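Side-chain contact in putative NAD(P)H:FMN oxidoreductase (Porphyromonas gingivalis W83, PDB 3GE5), which probably acts as an FMN-dependent oxidoreductase of the nitroreductase family, carrying bound flavin mononucleotide as its cofactor: residues A[101-106]-A[155-160]. Numbering follows the deposited sequence.
Sequences YIITLG and EIFDIP
In this nitroreductase-family alpha/beta fold, the central antiparallel sheet is covered on one face by the end of helix 150-156 and the chain leaving it, where Phe-157 and Ile-159 meet Ile-103 and Leu-105 of strand 100-107. The pairing follows the alternation of the strand. Ile-103 and Leu-105 start their side chains toward 155-160, whereas Ile-102 and Thr-104 pack on helix 120-137 behind the sheet. The backbones stand well apart, with CA of Ile-103 10.3 Å from CA of Phe-157 and CA of Leu-105 8.6 Å from CA of Ile-159, and buried apolar groups bridge the gap.

The tighter pair is methyl to methyl, CD2 of Leu-105 lying 3.7 Å from CD1 of Ile-159. Both branches reach there because each first torsion sets the chain opposite the carbonyl carbon (chi1 -50° for CG of Leu-105, -52° for CG1 of Ile-159), and the two side chains then meet at a slant. Phe-157, the first residue past the helix to abandon helical backbone angles, makes the looser contact: its CE2 is 4.3 Å from CD1 of Ile-103, a methyl displaced from the ring centre toward the rim. On the other side of the ring CG2 of Ile-156 sits 3.5 Å above the plane, so two isoleucine methyls bracket it.

Leu-86 of helix 80-86 and Val-77 of strand 72-77 also touch Ile-103, while Leu-198 of the second subunit packs on both Leu-105 and Ile-159, bringing the dimer interface to this layer. FMN is about 13 Å from the side chain of Ile-103. Within the strand, CG2 of Ile-103 lies 3.7 Å from CD2 of Leu-105, the same methyl that meets Ile-159.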
loop_
_atom_site.group_PDB
_atom_site.type_symbol
_atom_site.label_atom_id
_atom_site.label_comp_id
_atom_site.label_asym_id
_atom_site.label_seq_id
_atom_site.Cartn_x
_atom_site.Cartn_y
_atom_site.Cartn_z
ATOM N N TYR A 101 -4.027 16.410 8.615
ATOM C CA TYR A 101 -2.880 15.746 8.007
ATOM C C TYR A 101 -2.401 14.602 8.899
ATOM O O TYR A 101 -2.250 14.761 10.109
ATOM C CB TYR A 101 -1.719 16.713 7.790
ATOM C CG TYR A 101 -2.089 17.977 7.069
ATOM C CD1 TYR A 101 -1.981 18.072 5.686
ATOM C CD2 TYR A 101 -2.502 19.108 7.790
ATOM C CE1 TYR A 101 -2.287 19.260 5.021
ATOM C CE2 TYR A 101 -2.801 20.296 7.145
ATOM C CZ TYR A 101 -2.693 20.368 5.770
ATOM O OH TYR A 101 -3.007 21.571 5.164
ATOM N N ILE A 102 -2.178 13.438 8.299
ATOM C CA ILE A 102 -1.516 12.346 9.005
ATOM C C ILE A 102 -0.129 12.143 8.367
ATOM O O ILE A 102 -0.028 11.672 7.202
ATOM C CB ILE A 102 -2.313 11.016 8.987
ATOM C CG1 ILE A 102 -3.730 11.213 9.547
ATOM C CG2 ILE A 102 -1.542 9.937 9.770
ATOM C CD1 ILE A 102 -4.693 9.957 9.311
ATOM N N ILE A 103 0.894 12.559 9.116
ATOM C CA ILE A 103 2.296 12.453 8.639
ATOM C C ILE A 103 2.780 11.074 9.019
ATOM O O ILE A 103 2.900 10.765 10.218
ATOM C CB ILE A 103 3.223 13.513 9.263
ATOM C CG1 ILE A 103 2.597 14.911 9.159
ATOM C CG2 ILE A 103 4.639 13.428 8.612
ATOM C CD1 ILE A 103 3.366 16.055 9.763
ATOM N N THR A 104 3.065 10.233 8.028
ATOM C CA THR A 104 3.542 8.889 8.303
ATOM C C THR A 104 5.064 8.875 8.290
ATOM O O THR A 104 5.698 9.117 7.261
ATOM C CB THR A 104 2.969 7.871 7.319
ATOM O OG1 THR A 104 1.540 7.945 7.398
ATOM C CG2 THR A 104 3.428 6.431 7.617
ATOM N N LEU A 105 5.607 8.576 9.468
ATOM C CA LEU A 105 7.008 8.527 9.705
ATOM C C LEU A 105 7.477 7.089 9.582
ATOM O O LEU A 105 6.812 6.165 10.094
ATOM C CB LEU A 105 7.327 8.999 11.126
ATOM C CG LEU A 105 6.719 10.333 11.565
ATOM C CD1 LEU A 105 7.187 10.718 12.952
ATOM C CD2 LEU A 105 7.079 11.438 10.505
ATOM N N GLY A 106 8.612 6.894 8.921
ATOM C CA GLY A 106 9.206 5.565 8.815
ATOM C C GLY A 106 10.462 5.517 9.664
ATOM O O GLY A 106 11.285 6.449 9.626
ATOM N N GLU A 155 12.682 19.145 10.766
ATOM C CA GLU A 155 13.103 20.267 11.605
ATOM C C GLU A 155 11.923 20.853 12.410
ATOM O O GLU A 155 12.043 21.076 13.609
ATOM C CB GLU A 155 13.788 21.314 10.727
ATOM C CG GLU A 155 14.297 22.514 11.461
ATOM C CD GLU A 155 15.423 22.256 12.432
ATOM O OE1 GLU A 155 16.222 21.316 12.246
ATOM O OE2 GLU A 155 15.530 23.080 13.370
ATOM N N ILE A 156 10.772 21.071 11.768
ATOM C CA ILE A 156 9.647 21.735 12.427
ATOM C C ILE A 156 9.107 20.856 13.555
ATOM O O ILE A 156 8.813 21.352 14.629
ATOM C CB ILE A 156 8.491 22.028 11.423
ATOM C CG1 ILE A 156 8.912 23.107 10.450
ATOM C CG2 ILE A 156 7.202 22.421 12.171
ATOM C CD1 ILE A 156 8.083 23.158 9.199
ATOM N N PHE A 157 8.994 19.550 13.301
ATOM C CA PHE A 157 8.394 18.624 14.244
ATOM C C PHE A 157 9.415 17.830 15.065
ATOM O O PHE A 157 9.054 16.869 15.710
ATOM C CB PHE A 157 7.385 17.722 13.504
ATOM C CG PHE A 157 6.208 18.470 13.000
ATOM C CD1 PHE A 157 5.151 18.785 13.851
ATOM C CD2 PHE A 157 6.166 18.952 11.689
ATOM C CE1 PHE A 157 4.072 19.507 13.393
ATOM C CE2 PHE A 157 5.095 19.682 11.223
ATOM C CZ PHE A 157 4.048 19.990 12.082
ATOM N N ASP A 158 10.667 18.279 15.106
ATOM C CA ASP A 158 11.681 17.640 15.937
ATOM C C ASP A 158 11.741 16.114 15.715
ATOM O O ASP A 158 11.824 15.333 16.680
ATOM C CB ASP A 158 11.401 17.971 17.402
ATOM C CG ASP A 158 11.425 19.444 17.673
ATOM O OD1 ASP A 158 12.361 20.121 17.210
ATOM O OD2 ASP A 158 10.493 19.939 18.332
ATOM N N ILE A 159 11.700 15.699 14.450
ATOM C CA ILE A 159 11.684 14.284 14.131
ATOM C C ILE A 159 13.152 13.769 14.244
ATOM O O ILE A 159 14.046 14.321 13.612
ATOM C CB ILE A 159 11.059 13.981 12.702
ATOM C CG1 ILE A 159 9.666 14.657 12.556
ATOM C CG2 ILE A 159 11.036 12.450 12.425
ATOM C CD1 ILE A 159 8.955 14.537 11.197
ATOM N N PRO A 160 13.393 12.701 15.048
ATOM C CA PRO A 160 14.755 12.151 15.149
ATOM C C PRO A 160 15.336 11.768 13.787
ATOM O O PRO A 160 14.587 11.376 12.897
ATOM C CB PRO A 160 14.560 10.879 15.990
ATOM C CG PRO A 160 13.312 11.072 16.755
ATOM C CD PRO A 160 12.433 11.957 15.881
#